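Acetylene hydratase (Pelobacter acetylenicus, PDB 2E7Z) catalyses the hydration of acetylene to acetaldehyde, a non-redox reaction carried out with a tungsten-bis(molybdopterin guanine dinucleotide) cofactor and a [4Fe-4S] cluster. Local coordinates at residues D57-P62 / D451-G456; L103-T108 / F410-N415; Y439-T444 / G456-E461. All blocks are in the same frame, centred on the assembly; numbering follows the deposited sequence. Where two conformers were deposited one is given.

How the contacts relate
All three contacts are largely buried and reach the same mixed sheet, in which strands 452-455, 435-440, 408-412 and 103-107 lie side by side in that order. Contact 2 is regular parallel pairing toward the 131-132 side of the sheet, whereas contact 1 sets an irregular loop against strand 452-455 through proline packing and one arginine. In contact 3 a single backbone bond crosses, and Tyr439, Asp440 and, through water, Asp457 serve the guanosine. Contacts 1 and 3 share Gly456 and are tied by the salt bridge of Arg58 with Glu461; contacts 2 and 3 touch the same MGD and are probably joined by backbone bonds of Tyr439 with Ala411 O and Ala413 N.

Contact 1. Residues D57-P62 / D451-G456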
loop_
_atom_site.group_PDB
_atom_site.type_symbol
_atom_site.label_atom_id
_atom_site.label_comp_id
_atom_site.label_asym_id
_atom_site.label_seq_id
_atom_site.Cartn_x
_atom_site.Cartn_y
_atom_site.Cartn_z
ATOM N N ASP A 57 15.696 1.876 -22.161
ATOM C CA ASP A 57 14.249 1.731 -22.438
ATOM C C ASP A 57 13.379 2.713 -21.680
ATOM O O ASP A 57 12.144 2.652 -21.792
ATOM C CB ASP A 57 13.782 0.295 -22.189
ATOM C CG ASP A 57 14.510 -0.704 -23.082
ATOM O OD1 ASP A 57 14.767 -0.345 -24.249
ATOM O OD2 ASP A 57 14.815 -1.823 -22.613
ATOM N N ARG A 58 13.991 3.604 -20.895
ATOM C CA ARG A 58 13.194 4.593 -20.170
ATOM C C ARG A 58 12.454 5.482 -21.169
ATOM O O ARG A 58 12.999 5.906 -22.201
ATOM C CB ARG A 58 14.100 5.419 -19.254
ATOM C CG ARG A 58 13.326 6.422 -18.417
ATOM C CD ARG A 58 14.220 7.137 -17.443
ATOM N NE ARG A 58 13.408 8.211 -16.801
ATOM C CZ ARG A 58 13.906 9.273 -16.153
ATOM N NH1 ARG A 58 15.221 9.424 -15.988
ATOM N NH2 ARG A 58 13.099 10.211 -15.653
ATOM N N VAL A 59 11.179 5.735 -20.891
ATOM C CA VAL A 59 10.394 6.653 -21.696
ATOM C C VAL A 59 10.727 8.079 -21.288
ATOM O O VAL A 59 10.447 8.489 -20.148
ATOM C CB VAL A 59 8.871 6.367 -21.530
ATOM C CG1 VAL A 59 8.023 7.384 -22.290
ATOM C CG2 VAL A 59 8.551 4.938 -22.007
ATOM N N LEU A 60 11.325 8.850 -22.196
ATOM C CA LEU A 60 11.757 10.209 -21.896
ATOM C C LEU A 60 10.964 11.284 -22.637
ATOM O O LEU A 60 11.167 12.486 -22.407
ATOM C CB LEU A 60 13.264 10.371 -22.148
ATOM C CG LEU A 60 14.177 9.625 -21.188
ATOM C CD1 LEU A 60 15.644 9.893 -21.642
ATOM C CD2 LEU A 60 13.984 10.001 -19.738
ATOM N N TYR A 61 10.061 10.869 -23.516
ATOM C CA TYR A 61 9.278 11.791 -24.337
ATOM C C TYR A 61 7.843 11.298 -24.411
ATOM O O TYR A 61 7.606 10.080 -24.411
ATOM C CB TYR A 61 9.854 11.916 -25.769
ATOM C CG TYR A 61 11.271 12.432 -25.776
ATOM C CD1 TYR A 61 12.335 11.563 -25.637
ATOM C CD2 TYR A 61 11.542 13.802 -25.889
ATOM C CE1 TYR A 61 13.653 12.029 -25.600
ATOM C CE2 TYR A 61 12.858 14.281 -25.875
ATOM C CZ TYR A 61 13.888 13.386 -25.722
ATOM O OH TYR A 61 15.183 13.846 -25.705
ATOM N N PRO A 62 6.895 12.230 -24.493
ATOM C CA PRO A 62 5.509 11.796 -24.673
ATOM C C PRO A 62 5.331 10.934 -25.926
ATOM O O PRO A 62 5.890 11.243 -26.994
ATOM C CB PRO A 62 4.751 13.108 -24.821
ATOM C CG PRO A 62 5.559 14.103 -24.046
ATOM C CD PRO A 62 6.987 13.702 -24.351
ATOM N N ASP A 451 -3.588 5.584 -24.597
ATOM C CA ASP A 451 -3.578 6.491 -25.762
ATOM C C ASP A 451 -2.326 7.364 -25.747
ATOM O O ASP A 451 -1.789 7.736 -26.801
ATOM C CB ASP A 451 -4.820 7.365 -25.765
ATOM C CG ASP A 451 -6.063 6.541 -25.955
ATOM O OD1 ASP A 451 -6.364 6.138 -27.106
ATOM O OD2 ASP A 451 -6.750 6.275 -24.964
ATOM N N TYR A 452 -1.864 7.714 -24.549
ATOM C CA TYR A 452 -0.700 8.584 -24.348
ATOM C C TYR A 452 0.115 8.073 -23.195
ATOM O O TYR A 452 -0.462 7.780 -22.111
ATOM C CB TYR A 452 -1.108 10.050 -24.034
ATOM C CG TYR A 452 -1.969 10.665 -25.111
ATOM C CD1 TYR A 452 -3.356 10.513 -25.087
ATOM C CD2 TYR A 452 -1.382 11.353 -26.185
ATOM C CE1 TYR A 452 -4.165 11.025 -26.072
ATOM C CE2 TYR A 452 -2.163 11.855 -27.220
ATOM C CZ TYR A 452 -3.549 11.673 -27.155
ATOM O OH TYR A 452 -4.337 12.159 -28.173
ATOM N N VAL A 453 1.431 7.980 -23.416
ATOM C CA VAL A 453 2.348 7.628 -22.349
ATOM C C VAL A 453 3.194 8.860 -22.103
ATOM O O VAL A 453 3.789 9.413 -23.038
ATOM C CB VAL A 453 3.193 6.410 -22.713
ATOM C CG1 VAL A 453 4.183 6.057 -21.569
ATOM C CG2 VAL A 453 2.285 5.211 -23.010
ATOM N N LEU A 454 3.199 9.327 -20.859
ATOM C CA LEU A 454 3.860 10.580 -20.503
ATOM C C LEU A 454 5.028 10.294 -19.603
ATOM O O LEU A 454 4.903 9.540 -18.672
ATOM C CB LEU A 454 2.895 11.556 -19.836
ATOM C CG LEU A 454 1.683 11.908 -20.690
ATOM C CD1 LEU A 454 0.790 12.818 -19.865
ATOM C CD2 LEU A 454 2.108 12.620 -21.958
ATOM N N PRO A 455 6.211 10.850 -19.927
ATOM C CA PRO A 455 7.400 10.531 -19.147
ATOM C C PRO A 455 7.537 11.216 -17.804
ATOM O O PRO A 455 7.574 12.448 -17.715
ATOM C CB PRO A 455 8.536 10.996 -20.065
ATOM C CG PRO A 455 7.948 12.165 -20.802
ATOM C CD PRO A 455 6.503 11.756 -21.060
ATOM N N GLY A 456 7.638 10.398 -16.768
ATOM C CA GLY A 456 7.834 10.930 -15.431
ATOM C C GLY A 456 9.286 11.104 -15.028
ATOM O O GLY A 456 10.159 10.350 -15.486
HETATM O O HOH W 1 10.649 8.472 -17.403
#
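The carbonyl oxygen of Gly456 is gripped twice, by the Arg58 guanidinium and by a water, just beyond strand 452-455 of the mixed sheet that carries one cofactor guanosine at its strand ends. Arg58 NH2 donates to Gly456 O at 2.9 Å, within the carbonyl plane and on a lone pair, with the oxygen almost in the plane of the guanidinium. The water bridges the same group: it accepts from Arg58 NE at 2.8 Å and donates both to Gly456 O and to Val59 O. Two neighbouring nitrogens of one guanidinium are thus engaged, directly and through water, which should fix its rotation. The Arg58 chain is fully extended (chi1 -177°), carrying its end across to Gly456, while NH1 forms a salt bridge with Glu461 and Leu60 CD2 lies over the rim of one face.

Beneath this polar corner the 59-62 main chain runs past the CB, CG and CD atoms of Pro455: CB lies 3.2 Å from Val59 O, and CD 3.5 Å from Pro62 N. The two proline rings also touch obliquely through their CD atoms. Trp80 of helix 80-98 packs on both prolines and on Leu454. Two residues before Pro455, Val453 meets Val59 of the loop, CG1 to CG1, their side chains at about a right angle. Leu454 CD2 reaches Pro62 CB at 3.9 Å, and Pro62 CA makes a C-H...O contact of 3.4 Å with Val453 O.

Contact 2. Residues L103-T108 / F410-N415. With MGD (2-amino-5,6-dimercapto-7-methyl-3,7,8a,9-tetrahydro-8-oxa-1,3,9,10-tetraaza-anthracen-4-one guanosine dinucleotide), chain E.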
loop_
_atom_site.group_PDB
_atom_site.type_symbol
_atom_site.label_atom_id
_atom_site.label_comp_id
_atom_site.label_asym_id
_atom_site.label_seq_id
_atom_site.Cartn_x
_atom_site.Cartn_y
_atom_site.Cartn_z
ATOM N N LEU A 103 -14.297 9.960 -15.213
ATOM C CA LEU A 103 -12.831 9.888 -15.113
ATOM C C LEU A 103 -12.453 9.085 -13.873
ATOM O O LEU A 103 -12.818 9.451 -12.723
ATOM C CB LEU A 103 -12.283 11.317 -14.997
ATOM C CG LEU A 103 -10.801 11.376 -14.615
ATOM C CD1 LEU A 103 -9.864 10.794 -15.698
ATOM C CD2 LEU A 103 -10.365 12.799 -14.296
ATOM N N GLY A 104 -11.692 8.012 -14.111
ATOM C CA GLY A 104 -11.116 7.201 -13.048
ATOM C C GLY A 104 -9.609 7.440 -12.993
ATOM O O GLY A 104 -8.975 7.670 -14.050
ATOM N N VAL A 105 -9.033 7.401 -11.798
ATOM C CA VAL A 105 -7.587 7.599 -11.625
ATOM C C VAL A 105 -7.022 6.532 -10.700
ATOM O O VAL A 105 -7.616 6.291 -9.632
ATOM C CB VAL A 105 -7.280 9.030 -11.081
ATOM C CG1 VAL A 105 -5.770 9.171 -10.787
ATOM C CG2 VAL A 105 -7.714 10.090 -12.048
ATOM N N SER A 106 -5.906 5.906 -11.080
ATOM C CA SER A 106 -5.157 5.036 -10.177
ATOM C C SER A 106 -3.815 5.713 -9.984
ATOM O O SER A 106 -3.042 5.839 -10.962
ATOM C CB SER A 106 -5.033 3.636 -10.793
ATOM O OG SER A 106 -4.202 2.790 -10.028
ATOM N N GLN A 107 -3.523 6.166 -8.774
ATOM C CA GLN A 107 -2.303 6.930 -8.505
ATOM C C GLN A 107 -1.567 6.360 -7.328
ATOM O O GLN A 107 -2.180 6.139 -6.269
ATOM C CB GLN A 107 -2.674 8.384 -8.168
ATOM C CG GLN A 107 -1.508 9.281 -7.791
ATOM C CD GLN A 107 -1.911 10.461 -6.941
ATOM O OE1 GLN A 107 -2.994 10.456 -6.340
ATOM N NE2 GLN A 107 -1.053 11.446 -6.836
ATOM N N THR A 108 -0.262 6.134 -7.465
ATOM C CA THR A 108 0.552 5.815 -6.298
ATOM C C THR A 108 1.425 7.018 -5.984
ATOM O O THR A 108 2.515 7.190 -6.590
ATOM C CB THR A 108 1.420 4.576 -6.543
ATOM O OG1 THR A 108 0.546 3.472 -6.837
ATOM C CG2 THR A 108 2.249 4.269 -5.311
ATOM N N PHE A 410 -6.656 7.505 -15.875
ATOM C CA PHE A 410 -5.277 7.964 -15.731
ATOM C C PHE A 410 -4.556 7.045 -14.754
ATOM O O PHE A 410 -5.036 6.834 -13.627
ATOM C CB PHE A 410 -5.135 9.401 -15.203
ATOM C CG PHE A 410 -5.731 10.477 -16.051
ATOM C CD1 PHE A 410 -6.199 10.260 -17.330
ATOM C CD2 PHE A 410 -5.798 11.767 -15.513
ATOM C CE1 PHE A 410 -6.740 11.317 -18.092
ATOM C CE2 PHE A 410 -6.316 12.820 -16.261
ATOM C CZ PHE A 410 -6.757 12.589 -17.571
ATOM N N ALA A 411 -3.381 6.568 -15.151
ATOM C CA ALA A 411 -2.499 5.767 -14.299
ATOM C C ALA A 411 -1.280 6.610 -13.978
ATOM O O ALA A 411 -0.497 6.917 -14.902
ATOM C CB ALA A 411 -2.108 4.459 -14.977
ATOM N N LEU A 412 -1.084 6.978 -12.713
ATOM C CA LEU A 412 -0.001 7.871 -12.290
ATOM C C LEU A 412 0.923 7.092 -11.389
ATOM O O LEU A 412 0.584 6.786 -10.255
ATOM C CB LEU A 412 -0.543 9.118 -11.572
ATOM C CG LEU A 412 -1.659 9.870 -12.299
ATOM C CD1 LEU A 412 -2.248 11.002 -11.439
ATOM C CD2 LEU A 412 -1.192 10.369 -13.640
ATOM N N ALA A 413 2.090 6.720 -11.934
ATOM C CA ALA A 413 3.058 5.834 -11.272
ATOM C C ALA A 413 2.362 4.592 -10.728
ATOM O O ALA A 413 2.583 4.179 -9.594
ATOM C CB ALA A 413 3.860 6.563 -10.204
ATOM N N SER A 414 1.527 3.993 -11.574
ATOM C CA SER A 414 0.724 2.849 -11.185
ATOM C C SER A 414 0.532 1.914 -12.369
ATOM O O SER A 414 -0.077 2.287 -13.382
ATOM C CB SER A 414 -0.642 3.358 -10.649
ATOM O OG SER A 414 -1.562 2.278 -10.457
ATOM N N ASN A 415 1.089 0.703 -12.244
ATOM C CA ASN A 415 0.893 -0.317 -13.262
ATOM C C ASN A 415 -0.418 -1.020 -12.930
ATOM O O ASN A 415 -0.476 -2.168 -12.525
ATOM C CB ASN A 415 2.094 -1.259 -13.254
ATOM C CG ASN A 415 2.015 -2.342 -14.299
ATOM O OD1 ASN A 415 1.270 -2.261 -15.272
ATOM N ND2 ASN A 415 2.866 -3.350 -14.118
HETATM P PB MGD E . 3.297 -1.043 -9.371
HETATM O O1B MGD E . 1.940 -1.664 -9.592
HETATM O O2B MGD E . 4.527 -1.820 -9.671
HETATM O O3B MGD E . 3.469 -0.542 -7.857
HETATM O O3A MGD E . 1.658 -0.462 -6.117
HETATM P PA MGD E . 2.628 0.503 -6.972
HETATM O O1A MGD E . 3.649 1.179 -6.106
HETATM O O2A MGD E . 1.715 1.322 -7.832
HETATM O "O5'" MGD E . 3.302 0.315 -10.240
HETATM C "C5'" MGD E . 4.248 1.325 -9.936
HETATM C "C4'" MGD E . 4.560 2.021 -11.246
HETATM O "O4'" MGD E . 5.267 3.229 -10.926
HETATM C "C3'" MGD E . 5.533 1.251 -12.134
HETATM O "O3'" MGD E . 4.930 1.058 -13.424
HETATM C "C2'" MGD E . 6.815 2.105 -12.221
HETATM O "O2'" MGD E . 7.517 2.079 -13.480
HETATM C "C1'" MGD E . 6.262 3.477 -11.945
HETATM N N9 MGD E . 7.182 4.444 -11.327
HETATM C C8 MGD E . 8.109 4.207 -10.366
HETATM N N7 MGD E . 8.692 5.350 -9.972
HETATM C C5 MGD E . 8.075 6.350 -10.641
HETATM C C6 MGD E . 8.178 7.797 -10.708
HETATM O O6 MGD E . 8.996 8.423 -10.002
HETATM N N1 MGD E . 7.320 8.416 -11.536
HETATM C C2 MGD E . 6.468 7.808 -12.356
HETATM N N2 MGD E . 5.655 8.565 -13.148
HETATM N N3 MGD E . 6.327 6.486 -12.353
HETATM C C4 MGD E . 7.092 5.749 -11.522
HETATM C C10 MGD E . 2.170 -1.014 -4.903
HETATM C C11 MGD E . 0.982 -1.553 -4.136
HETATM O O11 MGD E . 0.500 -2.656 -4.900
HETATM C C12 MGD E . 1.410 -1.994 -2.758
HETATM S S12 MGD E . 2.256 -0.877 -1.777
HETATM C C13 MGD E . 1.083 -3.209 -2.289
HETATM S S13 MGD E . 1.654 -3.788 -0.793
HETATM C C14 MGD E . 0.212 -4.165 -3.045
HETATM N N15 MGD E . 0.956 -5.313 -3.540
HETATM C C16 MGD E . 0.221 -6.148 -4.330
HETATM C C17 MGD E . 0.423 -7.601 -4.412
HETATM O O17 MGD E . 1.305 -8.159 -3.721
HETATM N N18 MGD E . -0.378 -8.300 -5.241
HETATM C C19 MGD E . -1.351 -7.729 -5.994
HETATM N N19 MGD E . -2.116 -8.483 -6.812
HETATM N N20 MGD E . -1.567 -6.407 -5.984
HETATM C C21 MGD E . -0.847 -5.606 -5.189
HETATM N N22 MGD E . -1.101 -4.295 -5.170
HETATM C C23 MGD E . -0.477 -3.420 -4.200
#
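Leu103 places its CD1 methyl squarely over the Phe410 ring, 3.9 Å from the centroid and 5° off the normal, a CH-pi contact between neighbouring parallel strands of the cofactor-binding sheet. The Phe410 ring (chi1 -62°) is swung back beside its own backbone nitrogen, toward Leu103. On the same face Val105 CG2 touches Phe410 CB and Val105 CG1 meets Leu412 CD1 at 4.0 Å, followed by the CG of Gln107 against Leu412 CB. Helices 118-126 and 491-501 pack on this layer.

Between the strands a regular ladder pairs Val105, Ser106 and Gln107 with Phe410, Ala411 and Leu412. Ser106 supplies both its N, to Phe410 O, and its O, to Leu412 N at 2.9 Å. Gly104 O and Thr108 N extend the ladder at its ends.

On the other face the hydroxyls of Ser106 and Ser414 share a hydrogen bond of 2.7 Å between their OG atoms; Ser106 OG is also bonded to Tyr420. Past the C-terminal ends of these two parallel strands both segments turn to the cofactor. Asn415 N donates to MGD O5' at 3.0 Å, and Thr108 OG1 donates to the phosphate oxygen O2A at 2.6 Å.

Contact 3. Residues Y439-T444 / G456-E461; sequences YDQFMT and GDHWLE. With MGD (2-amino-5,6-dimercapto-7-methyl-3,7,8a,9-tetrahydro-8-oxa-1,3,9,10-tetraaza-anthracen-4-one guanosine dinucleotide), chain E.
The guanosine pocket of one MGD is built in part from the end of strand 435-440 and the loop that follows strand 452-455. Across the two segments Gly456 N donates to Asp440 O at 2.9 Å, approaching from above the carbonyl plane. Gly456 also lies against the phenol of Tyr439, its CA 3.4 Å from Tyr439 CE1; the same Gly456 CA lies 3.9 Å from MGD N2, the guanine amino group.

Tyr439 presents a ring face to that amino group, MGD N2, while its own carbonyl oxygen accepts from N2 at 3.2 Å. The ring's position, with CG anti to the backbone N (chi1 171°), brings the hydroxyl toward Asp457. There a water donates to Tyr439 OH and Asp457 OD1 and accepts from MGD N1 at 2.7 Å, so the Watson-Crick edge of the base is read partly through solvent. Asp457 is held in turn by salt bridges with Arg462 and Arg513, and Tyr439 OH also bonds to Lys489 O.

Asp440 takes the ribose with both carboxylate oxygens: MGD O2' donates to OD1 and MGD O3' to OD2, each at 2.7 Å. OD1 additionally receives Gln441 N and Phe442 N, the latter closing an Asx turn, so the backbone steadies the carboxylate that holds the sugar. The Gln441 side chain lies across a face of the guanine, with its CD 3.6 Å from MGD C5. Within 456-461 His458 ND1 accepts from Leu460 N at 3.0 Å.

The strand end is flanked by strand 408-412, bonded to Tyr439, and by strand 452-455, whose Leu454 packs on the Tyr439 side chain; helix 49-53 touches Phe442 of one segment and His458, Trp459 and Leu460 of the other, and strand 25-29 backs Trp459 and Leu460.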
loop_
_atom_site.group_PDB
_atom_site.type_symbol
_atom_site.label_atom_id
_atom_site.label_comp_id
_atom_site.label_asym_id
_atom_site.label_seq_id
_atom_site.Cartn_x
_atom_site.Cartn_y
_atom_site.Cartn_z
ATOM N N TYR A 439 1.262 7.839 -16.925
ATOM C CA TYR A 439 2.395 8.690 -16.574
ATOM C C TYR A 439 3.382 7.812 -15.813
ATOM O O TYR A 439 3.138 7.397 -14.666
ATOM C CB TYR A 439 1.893 9.904 -15.756
ATOM C CG TYR A 439 2.968 10.764 -15.145
ATOM C CD1 TYR A 439 3.772 11.594 -15.932
ATOM C CD2 TYR A 439 3.163 10.782 -13.757
ATOM C CE1 TYR A 439 4.739 12.403 -15.347
ATOM C CE2 TYR A 439 4.122 11.575 -13.190
ATOM C CZ TYR A 439 4.907 12.391 -13.977
ATOM O OH TYR A 439 5.885 13.137 -13.349
ATOM N N ASP A 440 4.492 7.462 -16.481
ATOM C CA ASP A 440 5.347 6.394 -15.963
ATOM C C ASP A 440 6.765 6.624 -16.452
ATOM O O ASP A 440 7.049 7.626 -17.101
ATOM C CB ASP A 440 4.819 5.002 -16.412
ATOM C CG ASP A 440 5.172 3.874 -15.421
ATOM O OD1 ASP A 440 6.348 3.440 -15.431
ATOM O OD2 ASP A 440 4.263 3.419 -14.656
ATOM N N GLN A 441 7.622 5.677 -16.114
ATOM C CA GLN A 441 9.028 5.696 -16.566
ATOM C C GLN A 441 9.296 4.694 -17.674
ATOM O O GLN A 441 10.312 4.808 -18.363
ATOM C CB GLN A 441 9.925 5.418 -15.359
ATOM C CG GLN A 441 9.914 6.567 -14.339
ATOM C CD GLN A 441 10.705 6.329 -13.056
ATOM O OE1 GLN A 441 10.952 7.296 -12.304
ATOM N NE2 GLN A 441 11.072 5.096 -12.769
ATOM N N PHE A 442 8.415 3.715 -17.845
ATOM C CA PHE A 442 8.616 2.647 -18.828
ATOM C C PHE A 442 7.325 2.301 -19.543
ATOM O O PHE A 442 6.228 2.667 -19.077
ATOM C CB PHE A 442 9.202 1.422 -18.115
ATOM C CG PHE A 442 10.594 1.674 -17.578
ATOM C CD1 PHE A 442 11.698 1.567 -18.427
ATOM C CD2 PHE A 442 10.795 2.091 -16.275
ATOM C CE1 PHE A 442 12.985 1.847 -17.958
ATOM C CE2 PHE A 442 12.066 2.379 -15.789
ATOM C CZ PHE A 442 13.166 2.271 -16.662
ATOM N N MET A 443 7.455 1.586 -20.662
ATOM C CA MET A 443 6.317 1.061 -21.392
ATOM C C MET A 443 5.796 -0.188 -20.655
ATOM O O MET A 443 5.960 -1.318 -21.092
ATOM C CB MET A 443 6.710 0.792 -22.855
ATOM C CG MET A 443 5.572 0.406 -23.784
ATOM S SD MET A 443 4.160 1.576 -23.891
ATOM C CE MET A 443 4.848 2.927 -24.842
ATOM N N THR A 444 5.163 0.047 -19.517
ATOM C CA THR A 444 4.627 -1.011 -18.689
ATOM C C THR A 444 3.429 -1.670 -19.380
ATOM O O THR A 444 2.907 -1.159 -20.367
ATOM C CB THR A 444 4.149 -0.454 -17.342
ATOM O OG1 THR A 444 3.016 0.374 -17.606
ATOM C CG2 THR A 444 5.250 0.333 -16.670
ATOM N N GLY A 456 7.638 10.398 -16.768
ATOM C CA GLY A 456 7.834 10.930 -15.431
ATOM C C GLY A 456 9.286 11.104 -15.028
ATOM O O GLY A 456 10.159 10.350 -15.486
ATOM N N ASP A 457 9.579 12.112 -14.218
ATOM C CA ASP A 457 10.891 12.233 -13.612
ATOM C C ASP A 457 11.169 11.072 -12.647
ATOM O O ASP A 457 10.300 10.257 -12.351
ATOM C CB ASP A 457 11.126 13.621 -12.979
ATOM C CG ASP A 457 10.210 13.931 -11.808
ATOM O OD1 ASP A 457 9.430 13.069 -11.400
ATOM O OD2 ASP A 457 10.341 15.072 -11.311
ATOM N N HIS A 458 12.413 10.996 -12.187
ATOM C CA HIS A 458 12.891 9.946 -11.320
ATOM C C HIS A 458 13.348 10.572 -9.988
ATOM O O HIS A 458 13.632 11.781 -9.896
ATOM C CB HIS A 458 14.050 9.250 -12.075
ATOM C CG HIS A 458 14.714 8.144 -11.322
ATOM N ND1 HIS A 458 15.685 8.364 -10.367
ATOM C CD2 HIS A 458 14.537 6.800 -11.385
ATOM C CE1 HIS A 458 16.082 7.199 -9.879
ATOM N NE2 HIS A 458 15.401 6.233 -10.479
ATOM N N TRP A 459 13.401 9.766 -8.936
ATOM C CA TRP A 459 13.749 10.300 -7.619
ATOM C C TRP A 459 15.139 10.949 -7.514
ATOM O O TRP A 459 15.378 11.714 -6.589
ATOM C CB TRP A 459 13.524 9.252 -6.516
ATOM C CG TRP A 459 14.395 8.035 -6.511
ATOM C CD1 TRP A 459 14.084 6.807 -7.027
ATOM C CD2 TRP A 459 15.658 7.884 -5.840
ATOM N NE1 TRP A 459 15.122 5.910 -6.762
ATOM C CE2 TRP A 459 16.083 6.552 -6.027
ATOM C CE3 TRP A 459 16.471 8.752 -5.096
ATOM C CZ2 TRP A 459 17.286 6.074 -5.492
ATOM C CZ3 TRP A 459 17.645 8.268 -4.559
ATOM C CH2 TRP A 459 18.042 6.949 -4.765
ATOM N N LEU A 460 16.052 10.632 -8.427
ATOM C CA LEU A 460 17.375 11.277 -8.441
ATOM C C LEU A 460 17.317 12.613 -9.204
ATOM O O LEU A 460 18.347 13.273 -9.384
ATOM C CB LEU A 460 18.439 10.328 -9.059
ATOM C CG LEU A 460 18.841 9.171 -8.139
ATOM C CD1 LEU A 460 19.637 8.127 -8.967
ATOM C CD2 LEU A 460 19.678 9.674 -6.965
ATOM N N GLU A 461 16.116 12.996 -9.659
ATOM C CA GLU A 461 15.942 14.168 -10.509
ATOM C C GLU A 461 14.990 15.199 -9.920
ATOM O O GLU A 461 14.504 16.092 -10.644
ATOM C CB GLU A 461 15.406 13.757 -11.883
ATOM C CG GLU A 461 16.266 12.715 -12.614
ATOM C CD GLU A 461 15.584 12.142 -13.852
ATOM O OE1 GLU A 461 14.327 12.206 -13.955
ATOM O OE2 GLU A 461 16.322 11.628 -14.719
HETATM P PB MGD E . 3.297 -1.043 -9.371
HETATM O O1B MGD E . 1.940 -1.664 -9.592
HETATM O O2B MGD E . 4.527 -1.820 -9.671
HETATM O O3B MGD E . 3.469 -0.542 -7.857
HETATM O O3A MGD E . 1.658 -0.462 -6.117
HETATM P PA MGD E . 2.628 0.503 -6.972
HETATM O O1A MGD E . 3.649 1.179 -6.106
HETATM O O2A MGD E . 1.715 1.322 -7.832
HETATM O "O5'" MGD E . 3.302 0.315 -10.240
HETATM C "C5'" MGD E . 4.248 1.325 -9.936
HETATM C "C4'" MGD E . 4.560 2.021 -11.246
HETATM O "O4'" MGD E . 5.267 3.229 -10.926
HETATM C "C3'" MGD E . 5.533 1.251 -12.134
HETATM O "O3'" MGD E . 4.930 1.058 -13.424
HETATM C "C2'" MGD E . 6.815 2.105 -12.221
HETATM O "O2'" MGD E . 7.517 2.079 -13.480
HETATM C "C1'" MGD E . 6.262 3.477 -11.945
HETATM N N9 MGD E . 7.182 4.444 -11.327
HETATM C C8 MGD E . 8.109 4.207 -10.366
HETATM N N7 MGD E . 8.692 5.350 -9.972
HETATM C C5 MGD E . 8.075 6.350 -10.641
HETATM C C6 MGD E . 8.178 7.797 -10.708
HETATM O O6 MGD E . 8.996 8.423 -10.002
HETATM N N1 MGD E . 7.320 8.416 -11.536
HETATM C C2 MGD E . 6.468 7.808 -12.356
HETATM N N2 MGD E . 5.655 8.565 -13.148
HETATM N N3 MGD E . 6.327 6.486 -12.353
HETATM C C4 MGD E . 7.092 5.749 -11.522
HETATM C C10 MGD E . 2.170 -1.014 -4.903
HETATM C C11 MGD E . 0.982 -1.553 -4.136
HETATM O O11 MGD E . 0.500 -2.656 -4.900
HETATM C C12 MGD E . 1.410 -1.994 -2.758
HETATM S S12 MGD E . 2.256 -0.877 -1.777
HETATM C C13 MGD E . 1.083 -3.209 -2.289
HETATM S S13 MGD E . 1.654 -3.788 -0.793
HETATM C C14 MGD E . 0.212 -4.165 -3.045
HETATM N N15 MGD E . 0.956 -5.313 -3.540
HETATM C C16 MGD E . 0.221 -6.148 -4.330
HETATM C C17 MGD E . 0.423 -7.601 -4.412
HETATM O O17 MGD E . 1.305 -8.159 -3.721
HETATM N N18 MGD E . -0.378 -8.300 -5.241
HETATM C C19 MGD E . -1.351 -7.729 -5.994
HETATM N N19 MGD E . -2.116 -8.483 -6.812
HETATM N N20 MGD E . -1.567 -6.407 -5.984
HETATM C C21 MGD E . -0.847 -5.606 -5.189
HETATM N N22 MGD E . -1.101 -4.295 -5.170
HETATM C C23 MGD E . -0.477 -3.420 -4.200
HETATM O O HOH W 2 7.030 13.838 -10.315
HETATM O O HOH W 3 7.487 11.046 -11.993
#